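Local coordinates for protein-glutamine gamma-glutamyltransferase (PDB 6G49), which catalyses protein cross-linking between glutamine and lysine side chains in vitro, as the periplasmic domain of an inner-membrane protein critical for the viability of Pseudomonas aeruginosa, at residues L124-D130 and Y154-P160; A97-Q101 and L136-F140; R68-W73 and Y267-E271; Y72-T77 and H287-E291. All coordinates share one frame; numbering follows the deposited sequence. Where two conformers were deposited one is given.

Interaction 1. Residues L124-D130 and Y154-P160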
# COMPACT_ATOMS: atom_id res chain seq x y z
N LEU A 124 -8.38 0.19 -7.78
CA LEU A 124 -7.18 -0.51 -8.26
C LEU A 124 -6.33 0.47 -9.07
O LEU A 124 -6.79 1.29 -9.85
CB LEU A 124 -7.57 -1.68 -9.17
CG LEU A 124 -8.58 -2.68 -8.64
CD1 LEU A 124 -8.93 -3.65 -9.75
CD2 LEU A 124 -8.06 -3.45 -7.41
N ASP A 125 -5.01 0.39 -8.84
CA ASP A 125 -4.05 1.21 -9.59
C ASP A 125 -4.06 0.74 -11.06
O ASP A 125 -4.35 -0.40 -11.33
CB ASP A 125 -2.66 1.06 -8.94
CG ASP A 125 -1.67 2.18 -9.18
OD1 ASP A 125 -2.09 3.33 -9.23
OD2 ASP A 125 -0.45 1.87 -9.26
N VAL A 126 -3.80 1.66 -12.04
CA VAL A 126 -3.89 3.09 -11.98
C VAL A 126 -5.33 3.44 -12.39
O VAL A 126 -5.81 2.97 -13.45
CB VAL A 126 -2.90 3.76 -12.93
CG1 VAL A 126 -3.18 5.23 -13.07
CG2 VAL A 126 -1.47 3.54 -12.45
N ALA A 127 -5.98 4.27 -11.59
CA ALA A 127 -7.41 4.50 -11.73
C ALA A 127 -7.71 5.83 -12.41
O ALA A 127 -7.05 6.85 -12.24
CB ALA A 127 -8.10 4.49 -10.40
N GLN A 128 -8.86 5.80 -13.13
CA GLN A 128 -9.59 6.97 -13.62
C GLN A 128 -11.07 6.83 -13.21
O GLN A 128 -11.55 5.69 -13.14
CB GLN A 128 -9.51 7.05 -15.16
CG GLN A 128 -8.10 7.03 -15.68
CD GLN A 128 -7.41 8.36 -15.56
OE1 GLN A 128 -7.34 9.07 -16.57
NE2 GLN A 128 -6.87 8.68 -14.37
N THR A 129 -11.75 7.94 -12.88
CA THR A 129 -13.14 7.85 -12.45
C THR A 129 -13.95 8.86 -13.26
O THR A 129 -13.39 9.72 -13.94
CB THR A 129 -13.37 8.12 -10.95
OG1 THR A 129 -13.37 9.53 -10.72
CG2 THR A 129 -12.33 7.43 -10.09
N ASP A 130 -15.26 8.75 -13.11
CA ASP A 130 -16.18 9.72 -13.68
C ASP A 130 -16.50 10.88 -12.73
O ASP A 130 -17.47 11.64 -12.97
CB ASP A 130 -17.48 9.00 -14.06
CG ASP A 130 -18.31 8.50 -12.88
OD1 ASP A 130 -17.78 8.27 -11.75
OD2 ASP A 130 -19.53 8.32 -13.06
N TYR A 154 -19.54 5.75 -7.67
CA TYR A 154 -18.68 6.23 -8.70
C TYR A 154 -18.25 5.09 -9.60
O TYR A 154 -18.29 3.92 -9.22
CB TYR A 154 -17.45 6.99 -8.15
CG TYR A 154 -16.55 6.24 -7.21
CD1 TYR A 154 -16.80 6.24 -5.87
CD2 TYR A 154 -15.36 5.66 -7.66
CE1 TYR A 154 -15.97 5.55 -4.99
CE2 TYR A 154 -14.50 5.01 -6.78
CZ TYR A 154 -14.78 4.99 -5.43
OH TYR A 154 -13.99 4.34 -4.50
N ARG A 155 -17.90 5.46 -10.82
CA ARG A 155 -17.50 4.53 -11.87
C ARG A 155 -16.01 4.66 -12.09
O ARG A 155 -15.48 5.74 -12.10
CB ARG A 155 -18.29 4.81 -13.14
CG ARG A 155 -19.79 4.94 -12.89
CD ARG A 155 -20.58 5.00 -14.18
NE ARG A 155 -20.11 3.98 -15.10
CZ ARG A 155 -20.73 2.82 -15.31
NH1 ARG A 155 -21.86 2.54 -14.69
NH2 ARG A 155 -20.21 1.95 -16.16
N VAL A 156 -15.36 3.53 -12.29
CA VAL A 156 -13.89 3.46 -12.40
C VAL A 156 -13.48 2.65 -13.63
O VAL A 156 -14.07 1.60 -13.89
CB VAL A 156 -13.28 2.83 -11.14
CG1 VAL A 156 -11.75 2.89 -11.17
CG2 VAL A 156 -13.85 3.46 -9.86
N SER A 157 -12.34 3.06 -14.21
CA SER A 157 -11.52 2.28 -15.09
C SER A 157 -10.10 2.24 -14.51
O SER A 157 -9.56 3.30 -14.21
CB SER A 157 -11.46 2.89 -16.49
OG SER A 157 -12.71 2.73 -17.15
N SER A 158 -9.54 1.05 -14.42
CA SER A 158 -8.15 0.88 -13.92
C SER A 158 -7.32 0.12 -14.96
O SER A 158 -7.77 -0.85 -15.55
CB SER A 158 -8.19 0.12 -12.63
OG SER A 158 -8.76 0.90 -11.58
N TRP A 159 -6.02 0.46 -14.99
CA TRP A 159 -5.01 -0.20 -15.79
C TRP A 159 -3.91 -0.72 -14.88
O TRP A 159 -2.96 0.01 -14.58
CB TRP A 159 -4.41 0.81 -16.76
CG TRP A 159 -5.31 1.13 -17.92
CD1 TRP A 159 -5.26 0.56 -19.17
CD2 TRP A 159 -6.40 2.07 -17.94
NE1 TRP A 159 -6.28 1.05 -19.94
CE2 TRP A 159 -6.96 2.01 -19.24
CE3 TRP A 159 -6.92 3.00 -17.03
CZ2 TRP A 159 -8.04 2.81 -19.61
CZ3 TRP A 159 -8.00 3.78 -17.40
CH2 TRP A 159 -8.57 3.67 -18.66
N PRO A 160 -4.04 -1.95 -14.37
CA PRO A 160 -3.11 -2.46 -13.37
C PRO A 160 -1.67 -2.57 -13.91
O PRO A 160 -0.73 -2.57 -13.12
CB PRO A 160 -3.67 -3.84 -13.05
CG PRO A 160 -5.15 -3.68 -13.30
CD PRO A 160 -5.20 -2.84 -14.56
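An antiparallel strand pair at the outer edge of a six-stranded sheet joins Gln128 to Ser157 by two backbone hydrogen bonds, from Gln128 N to Ser157 O (2.8 Å) and from Ser157 N to Gln128 O. The ladder runs on past the strand ends, where Val126 and Trp159 exchange a further pair of backbone bonds beside the cis peptide that precedes Val126. Ser158 OG reaches across to Leu124 O (2.7 Å), the hydroxyl oxygen standing 32° out of the carbonyl plane; the same hydroxyl also bonds Tyr109 OH on strand 107-113. On the face of Gln128 and Ser157, CG of Gln128 lies 3.7 Å from CZ3 of the Trp159 indole. The glutamine bends at chi2 (-79°), which turns its amide back so that NE2 donates to its own neighbour, Ala127 O, in a nearly straight bond of 2.8 Å; Glu95 takes a second bond from NE2. At the far end Arg155 N donates to Asp130 OD1 (3.0 Å) from above the carboxylate plane, while Asp130 N bonds Arg155 O. A side-chain carboxylate thus stands in for a backbone acceptor where strand 127-129 runs out, closing the edge-strand pairing of an antiparallel beta sheet.

Interaction 2. Residues A97-Q101 and L136-F140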
# COMPACT_ATOMS: atom_id res chain seq x y z
N ALA A 97 0.99 12.51 -19.23
CA ALA A 97 1.70 11.40 -19.89
C ALA A 97 3.11 11.19 -19.31
O ALA A 97 3.63 10.08 -19.37
CB ALA A 97 1.74 11.64 -21.37
N LEU A 98 3.74 12.24 -18.76
CA LEU A 98 5.02 12.07 -18.03
C LEU A 98 4.76 11.28 -16.74
O LEU A 98 5.63 10.58 -16.20
CB LEU A 98 5.66 13.43 -17.73
CG LEU A 98 4.95 14.28 -16.68
CD1 LEU A 98 5.48 14.00 -15.29
CD2 LEU A 98 5.08 15.75 -17.02
N HIS A 99 3.53 11.38 -16.23
CA HIS A 99 3.27 10.67 -15.07
C HIS A 99 3.12 9.18 -15.42
O HIS A 99 3.72 8.41 -14.75
CB HIS A 99 2.17 11.32 -14.21
CG HIS A 99 2.76 11.99 -13.02
ND1 HIS A 99 3.14 11.28 -11.84
CD2 HIS A 99 3.12 13.28 -12.83
CE1 HIS A 99 3.69 12.14 -11.01
NE2 HIS A 99 3.68 13.38 -11.59
N TRP A 100 2.34 8.80 -16.45
CA TRP A 100 2.00 7.40 -16.65
C TRP A 100 1.48 7.14 -18.07
O TRP A 100 1.12 8.05 -18.75
CB TRP A 100 0.98 6.91 -15.61
CG TRP A 100 -0.40 7.48 -15.72
CD1 TRP A 100 -0.78 8.76 -15.44
CD2 TRP A 100 -1.60 6.79 -16.11
NE1 TRP A 100 -2.13 8.89 -15.62
CE2 TRP A 100 -2.65 7.71 -16.05
CE3 TRP A 100 -1.88 5.49 -16.51
CZ2 TRP A 100 -3.97 7.37 -16.35
CZ3 TRP A 100 -3.18 5.14 -16.79
CH2 TRP A 100 -4.21 6.08 -16.73
N GLN A 101 1.49 5.87 -18.45
CA GLN A 101 1.09 5.40 -19.75
C GLN A 101 0.22 4.16 -19.56
O GLN A 101 0.62 3.17 -18.98
CB GLN A 101 2.35 5.07 -20.57
CG GLN A 101 2.08 4.44 -21.95
CD GLN A 101 3.32 3.75 -22.49
OE1 GLN A 101 3.35 2.53 -22.68
NE2 GLN A 101 4.38 4.52 -22.69
N LEU A 136 -6.52 12.18 -10.09
CA LEU A 136 -5.40 11.28 -9.88
C LEU A 136 -4.18 12.15 -9.56
O LEU A 136 -3.76 12.99 -10.38
CB LEU A 136 -5.17 10.44 -11.12
CG LEU A 136 -4.06 9.41 -11.01
CD1 LEU A 136 -4.49 8.28 -10.11
CD2 LEU A 136 -3.64 8.90 -12.38
N MET A 137 -3.62 11.95 -8.38
CA MET A 137 -2.50 12.80 -7.92
C MET A 137 -1.16 12.17 -8.33
O MET A 137 -1.09 11.06 -8.92
CB MET A 137 -2.60 13.03 -6.41
CG MET A 137 -3.93 13.57 -5.92
SD MET A 137 -4.40 15.11 -6.81
CE MET A 137 -3.29 16.21 -5.92
N SER A 138 -0.06 12.88 -8.03
CA SER A 138 1.27 12.52 -8.46
C SER A 138 1.72 11.17 -7.90
O SER A 138 2.56 10.54 -8.53
CB SER A 138 2.30 13.61 -8.08
OG SER A 138 2.09 14.18 -6.79
N ASP A 139 1.14 10.72 -6.77
CA ASP A 139 1.47 9.44 -6.16
C ASP A 139 0.44 8.36 -6.54
O ASP A 139 0.33 7.32 -5.83
CB ASP A 139 1.60 9.59 -4.65
CG ASP A 139 0.28 9.87 -3.95
OD1 ASP A 139 -0.67 10.35 -4.68
OD2 ASP A 139 0.18 9.68 -2.72
N PHE A 140 -0.37 8.63 -7.59
CA PHE A 140 -1.30 7.67 -8.19
C PHE A 140 -2.42 7.31 -7.22
O PHE A 140 -2.96 6.24 -7.32
CB PHE A 140 -0.56 6.42 -8.66
CG PHE A 140 0.50 6.72 -9.68
CD1 PHE A 140 0.15 6.93 -11.00
CD2 PHE A 140 1.82 6.93 -9.32
CE1 PHE A 140 1.09 7.33 -11.94
CE2 PHE A 140 2.76 7.32 -10.26
CZ PHE A 140 2.39 7.51 -11.57
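Phe140 CG stands anti to its carbonyl carbon (chi1 -60°), which carries the ring's far end over to Trp100 CB and His99. Trp100, in turn, has CG between its backbone N and carbonyl carbon (chi1 69°), and this brings the indole up to Leu136 and Phe140, crossing each at a slant. The closest meeting of Phe140 with the tryptophan is CE1 against CB, 3.7 Å apart. Next to it, CZ of Phe140 comes within 3.6 Å of His99 O, with the carbonyl oxygen lying in the plane of the phenyl ring at its edge. The imidazole of His99 turns its own edge toward the face of Phe140 in an offset edge-to-face pair, centroids 5.8 Å apart and planes at 64°. Its CE1 also sits 3.2 Å from Ser138 O and 3.6 Å from Ser138 CB, so the one imidazole touches both the serine and the phenyl group. At the nitrogen side of the indole, CD2 of Leu136 does the touching: it lies 3.6 Å from Trp100 NE1 and a little farther from CE2.

The grip is therefore one of rings, a leucine methyl and two backbone carbonyl oxygens, all from buried residues. The polar end of Ser138 turns to Gln91 and Trp92, and Phe140 has a cation-pi partner in Arg164. Phe140 N bonds Met137 O at 2.9 Å, closing the turn from which the phenyl ring projects. What results is an aromatic cluster clasping a type I beta turn, the connection from strand 134-136 to strand 142-144, against the start of strand 100-101.

Interaction 3. Residues R68-W73 and Y267-E271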
# COMPACT_ATOMS: atom_id res chain seq x y z
N ARG A 68 -8.26 -12.86 -6.45
CA ARG A 68 -8.14 -12.12 -5.20
C ARG A 68 -6.79 -11.44 -5.08
O ARG A 68 -6.68 -10.36 -4.50
CB ARG A 68 -8.15 -13.04 -3.98
CG ARG A 68 -9.53 -13.49 -3.61
CD ARG A 68 -9.38 -14.22 -2.30
NE ARG A 68 -10.69 -14.32 -1.71
CZ ARG A 68 -11.31 -13.31 -1.12
NH1 ARG A 68 -10.65 -12.19 -0.85
NH2 ARG A 68 -12.60 -13.42 -0.83
N GLU A 69 -5.77 -12.07 -5.67
CA GLU A 69 -4.39 -11.64 -5.55
C GLU A 69 -4.20 -10.29 -6.22
O GLU A 69 -3.22 -9.67 -5.98
CB GLU A 69 -3.43 -12.65 -6.23
CG GLU A 69 -3.76 -14.07 -5.85
CD GLU A 69 -4.80 -14.74 -6.73
OE1 GLU A 69 -5.93 -14.94 -6.24
OE2 GLU A 69 -4.49 -15.05 -7.91
N GLN A 70 -5.12 -9.91 -7.11
CA GLN A 70 -5.03 -8.68 -7.81
C GLN A 70 -5.84 -7.56 -7.12
O GLN A 70 -5.81 -6.46 -7.64
CB GLN A 70 -5.59 -8.86 -9.22
CG GLN A 70 -4.65 -9.73 -10.06
CD GLN A 70 -5.17 -10.07 -11.44
OE1 GLN A 70 -6.00 -9.38 -12.04
NE2 GLN A 70 -4.64 -11.17 -11.96
N LEU A 71 -6.62 -7.87 -6.08
CA LEU A 71 -7.56 -6.92 -5.52
C LEU A 71 -6.87 -6.06 -4.46
O LEU A 71 -7.15 -6.12 -3.25
CB LEU A 71 -8.75 -7.67 -4.94
CG LEU A 71 -9.55 -8.46 -5.97
CD1 LEU A 71 -10.71 -9.11 -5.28
CD2 LEU A 71 -10.02 -7.58 -7.11
N TYR A 72 -5.93 -5.27 -4.93
CA TYR A 72 -5.26 -4.23 -4.14
C TYR A 72 -5.92 -2.89 -4.40
O TYR A 72 -5.66 -2.23 -5.41
CB TYR A 72 -3.76 -4.18 -4.45
CG TYR A 72 -3.00 -5.31 -3.81
CD1 TYR A 72 -2.97 -6.57 -4.37
CD2 TYR A 72 -2.25 -5.11 -2.66
CE1 TYR A 72 -2.29 -7.60 -3.76
CE2 TYR A 72 -1.54 -6.14 -2.05
CZ TYR A 72 -1.55 -7.40 -2.63
OH TYR A 72 -0.83 -8.39 -2.04
N TRP A 73 -6.76 -2.49 -3.46
CA TRP A 73 -7.53 -1.26 -3.49
C TRP A 73 -6.71 -0.11 -2.91
O TRP A 73 -6.67 0.02 -1.68
CB TRP A 73 -8.88 -1.40 -2.78
CG TRP A 73 -9.68 -2.60 -3.17
CD1 TRP A 73 -9.76 -3.77 -2.50
CD2 TRP A 73 -10.47 -2.77 -4.37
NE1 TRP A 73 -10.54 -4.67 -3.19
CE2 TRP A 73 -10.98 -4.07 -4.32
CE3 TRP A 73 -10.76 -1.94 -5.45
CZ2 TRP A 73 -11.79 -4.58 -5.34
CZ3 TRP A 73 -11.56 -2.44 -6.45
CH2 TRP A 73 -12.07 -3.72 -6.36
N TYR A 267 -6.95 -1.28 0.93
CA TYR A 267 -7.59 -2.51 1.33
C TYR A 267 -7.11 -3.60 0.38
O TYR A 267 -6.73 -3.28 -0.76
CB TYR A 267 -9.12 -2.38 1.23
CG TYR A 267 -9.70 -1.34 2.14
CD1 TYR A 267 -9.70 0.00 1.80
CD2 TYR A 267 -10.11 -1.71 3.42
CE1 TYR A 267 -10.17 0.97 2.69
CE2 TYR A 267 -10.56 -0.75 4.31
CZ TYR A 267 -10.57 0.58 3.95
OH TYR A 267 -11.03 1.50 4.84
N GLN A 268 -7.16 -4.85 0.83
CA GLN A 268 -6.81 -5.96 -0.06
C GLN A 268 -7.92 -7.01 0.08
O GLN A 268 -8.12 -7.48 1.18
CB GLN A 268 -5.42 -6.52 0.23
CG GLN A 268 -4.84 -7.33 -0.90
CD GLN A 268 -5.50 -8.65 -1.20
OE1 GLN A 268 -5.97 -9.30 -0.30
NE2 GLN A 268 -5.45 -9.05 -2.47
N GLY A 269 -8.45 -7.40 -1.08
CA GLY A 269 -9.36 -8.53 -1.14
C GLY A 269 -10.80 -8.06 -1.19
O GLY A 269 -11.20 -7.22 -1.96
N GLY A 270 -11.61 -8.74 -0.39
CA GLY A 270 -13.04 -8.48 -0.35
C GLY A 270 -13.81 -9.77 -0.18
O GLY A 270 -13.28 -10.85 -0.31
N GLU A 271 -15.10 -9.64 0.10
CA GLU A 271 -15.98 -10.76 0.34
C GLU A 271 -17.09 -10.79 -0.70
O GLU A 271 -17.82 -9.85 -0.85
CB GLU A 271 -16.57 -10.61 1.73
CG GLU A 271 -15.54 -10.56 2.87
CD GLU A 271 -14.74 -9.27 2.99
OE1 GLU A 271 -15.30 -8.19 3.20
OE2 GLU A 271 -13.51 -9.33 2.91
O HOH W 1 -7.68 -11.46 -0.57
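Tyr72 carries CG of Gln268 over one face of its ring, 3.6 Å from the centroid and only 7° off the normal, a CH-pi contact, while Glu69 O lies in plane at the ring's edge. The indole of Trp73 has the carbonyl carbon of Leu71 over one face, toward the rim, and its edge meets the backbone of the other segment: NE1 donates to Gly269 O (2.9 Å) in a nearly straight bond, with the acceptor close to the ring plane. The guanidinium of Arg68 works by its edge too. NH1 and NH2 both point end-on at the single oxygen Gly270 O, NH2 at 2.7 Å and nearly along the C=O axis, NH1 on an in-plane lone pair at 3.0 Å. A water bridges Arg68 NH1 to Gln268 OE1, and NE2 of the same amide makes a weak bond to Arg68 O.

Gln268 CG is anti to its backbone N (chi1 -161°) and the chain then bends at chi2, so that CG covers the tyrosine while the amide turns back to the arginine. Along the backbone, the two strands pair antiparallel, with Trp73 and Tyr267 exchanging backbone bonds and Gly269 N donating to Leu71 O (2.8 Å). Both glycines have backbone angles suited to glycine alone.

Tyr72 OH bonds OD2 of Asp303, an active-site residue by similarity. The chemistry therefore combines a backbone-gripping arginine and tryptophan with a tyrosine covered by Gln268 on one face, its hydroxyl bond consistent with a second-shell position at the site.

Interaction 4. Residues Y72-T77 and H287-E291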
# COMPACT_ATOMS: atom_id res chain seq x y z
N TYR A 72 -5.93 -5.27 -4.93
CA TYR A 72 -5.26 -4.23 -4.14
C TYR A 72 -5.92 -2.89 -4.40
O TYR A 72 -5.66 -2.23 -5.41
CB TYR A 72 -3.76 -4.18 -4.45
CG TYR A 72 -3.00 -5.31 -3.81
CD1 TYR A 72 -2.97 -6.57 -4.37
CD2 TYR A 72 -2.25 -5.11 -2.66
CE1 TYR A 72 -2.29 -7.60 -3.76
CE2 TYR A 72 -1.54 -6.14 -2.05
CZ TYR A 72 -1.55 -7.40 -2.63
OH TYR A 72 -0.83 -8.39 -2.04
N TRP A 73 -6.76 -2.49 -3.46
CA TRP A 73 -7.53 -1.26 -3.49
C TRP A 73 -6.71 -0.11 -2.91
O TRP A 73 -6.67 0.02 -1.68
CB TRP A 73 -8.88 -1.40 -2.78
CG TRP A 73 -9.68 -2.60 -3.17
CD1 TRP A 73 -9.76 -3.77 -2.50
CD2 TRP A 73 -10.47 -2.77 -4.37
NE1 TRP A 73 -10.54 -4.67 -3.19
CE2 TRP A 73 -10.98 -4.07 -4.32
CE3 TRP A 73 -10.76 -1.94 -5.45
CZ2 TRP A 73 -11.79 -4.58 -5.34
CZ3 TRP A 73 -11.56 -2.44 -6.45
CH2 TRP A 73 -12.07 -3.72 -6.36
N ARG A 74 -6.03 0.65 -3.77
CA ARG A 74 -5.23 1.80 -3.30
C ARG A 74 -6.16 2.87 -2.77
O ARG A 74 -7.17 3.23 -3.39
CB ARG A 74 -4.32 2.44 -4.35
CG ARG A 74 -3.48 3.61 -3.84
CD ARG A 74 -2.55 4.23 -4.90
NE ARG A 74 -1.68 3.27 -5.55
CZ ARG A 74 -0.37 3.41 -5.70
NH1 ARG A 74 0.18 4.59 -5.40
NH2 ARG A 74 0.36 2.39 -6.10
N ALA A 75 -5.81 3.42 -1.58
CA ALA A 75 -6.42 4.63 -1.03
C ALA A 75 -5.47 5.80 -1.10
O ALA A 75 -5.82 6.87 -1.64
CB ALA A 75 -6.88 4.40 0.37
N LEU A 76 -4.27 5.64 -0.52
CA LEU A 76 -3.32 6.76 -0.50
C LEU A 76 -1.92 6.17 -0.38
O LEU A 76 -1.75 5.00 -0.13
CB LEU A 76 -3.59 7.72 0.66
CG LEU A 76 -3.28 7.23 2.06
CD1 LEU A 76 -3.04 8.45 2.97
CD2 LEU A 76 -4.40 6.35 2.62
N THR A 77 -0.90 7.03 -0.54
CA THR A 77 0.48 6.68 -0.20
C THR A 77 0.93 7.53 0.96
O THR A 77 0.44 8.65 1.18
CB THR A 77 1.52 6.82 -1.33
OG1 THR A 77 1.92 8.20 -1.48
CG2 THR A 77 1.04 6.24 -2.64
N HIS A 287 -5.19 -2.75 4.51
CA HIS A 287 -3.90 -3.34 4.19
C HIS A 287 -2.92 -2.23 3.81
O HIS A 287 -3.30 -1.18 3.39
CB HIS A 287 -4.09 -4.36 3.07
CG HIS A 287 -2.98 -5.32 2.89
ND1 HIS A 287 -2.58 -6.09 3.95
CD2 HIS A 287 -2.23 -5.64 1.82
CE1 HIS A 287 -1.59 -6.89 3.52
NE2 HIS A 287 -1.33 -6.62 2.21
N ALA A 288 -1.65 -2.57 3.95
CA ALA A 288 -0.53 -1.71 3.61
C ALA A 288 0.53 -2.53 2.90
O ALA A 288 0.81 -3.68 3.30
CB ALA A 288 0.04 -1.05 4.83
N TRP A 289 1.09 -1.97 1.82
CA TRP A 289 2.09 -2.60 1.04
C TRP A 289 3.12 -1.54 0.60
O TRP A 289 3.15 -0.43 1.17
CB TRP A 289 1.50 -3.43 -0.10
CG TRP A 289 0.67 -2.68 -1.09
CD1 TRP A 289 1.02 -2.28 -2.35
CD2 TRP A 289 -0.74 -2.36 -0.96
NE1 TRP A 289 -0.03 -1.66 -2.98
CE2 TRP A 289 -1.12 -1.71 -2.17
CE3 TRP A 289 -1.70 -2.48 0.05
CZ2 TRP A 289 -2.43 -1.25 -2.40
CZ3 TRP A 289 -2.98 -2.05 -0.20
CH2 TRP A 289 -3.33 -1.42 -1.39
N VAL A 290 3.94 -1.90 -0.37
CA VAL A 290 5.11 -1.06 -0.76
C VAL A 290 5.08 -0.86 -2.28
O VAL A 290 4.68 -1.72 -3.05
CB VAL A 290 6.43 -1.71 -0.30
CG1 VAL A 290 7.66 -0.92 -0.79
CG2 VAL A 290 6.44 -1.84 1.20
N GLU A 291 5.60 0.28 -2.71
CA GLU A 291 6.07 0.42 -4.11
C GLU A 291 7.43 1.10 -4.09
O GLU A 291 7.73 1.96 -3.22
CB GLU A 291 5.06 1.11 -5.02
CG GLU A 291 4.71 2.52 -4.63
CD GLU A 291 3.57 3.12 -5.44
OE1 GLU A 291 3.23 4.29 -5.22
OE2 GLU A 291 3.00 2.40 -6.27
O HOH W 2 -1.38 -0.35 -5.72
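Tyr72 turns the edge of its ring into the face of Trp289 beside the probable catalytic centre of a transglutaminase-like fold, where strands 72-77 and 287-291 of the same curled sheet cross at 88°, their axes 8.7 Å apart. The pair is an edge-to-face stack with planes at 78°: Tyr72 CD2 stands over the middle of the indole, 3.6 Å from Trp289 CD2. Trp289 has its CG between backbone N and carbonyl carbon (chi1 60°), which raises the indole toward the other strand, and its far edge at CH2 reaches Trp73 O. His287, assigned to the active site by similarity, brings the edge of its own ring to Tyr72, its CD2 4.0 Å from CE2 of the tyrosine. Its NE2 bonds Asp303, as expected for a Cys-His-Asp triad with Cys243.

Beyond the indole, the side chains of Arg74 and Glu291 cross at about a right angle in a buried salt bridge. The guanidinium meets the carboxylate end-on, one nitrogen to each oxygen. Arg164 and Arg262 also bind Glu291, consistent with a carboxylate kept ionised. Arg74 NH1 reaches Glu291 OE1 (3.1 Å) on the syn side, tilted out of the carboxylate plane, whereas Arg74 NH2 approaches Glu291 OE2 from above that plane, in an almost straight bond of 2.6 Å.

In the fold
From the N terminus, segment 68-77 opens two long loops that close only about 200 residues later: interaction 3 at 267-271 and interaction 4 at 287-291, which share Tyr72 and Trp73. Both join the TgpA N-terminal region to the transglutaminase-like part, and strand 72-81 serves each. Within these loops lie the two shorter ones. Interaction 2 starts at 97-101 and closes at 136-140; interaction 1 starts at 124-130, before that closure, and ends at 154-160, so the two cross. They touch, among other places, through Trp100, which packs on Val126 and Gln128. Leu124 of interaction 1 packs on Tyr72 and Trp73, while Asp139 of interaction 2 reaches Thr77, tying the inner loops to the central sheet.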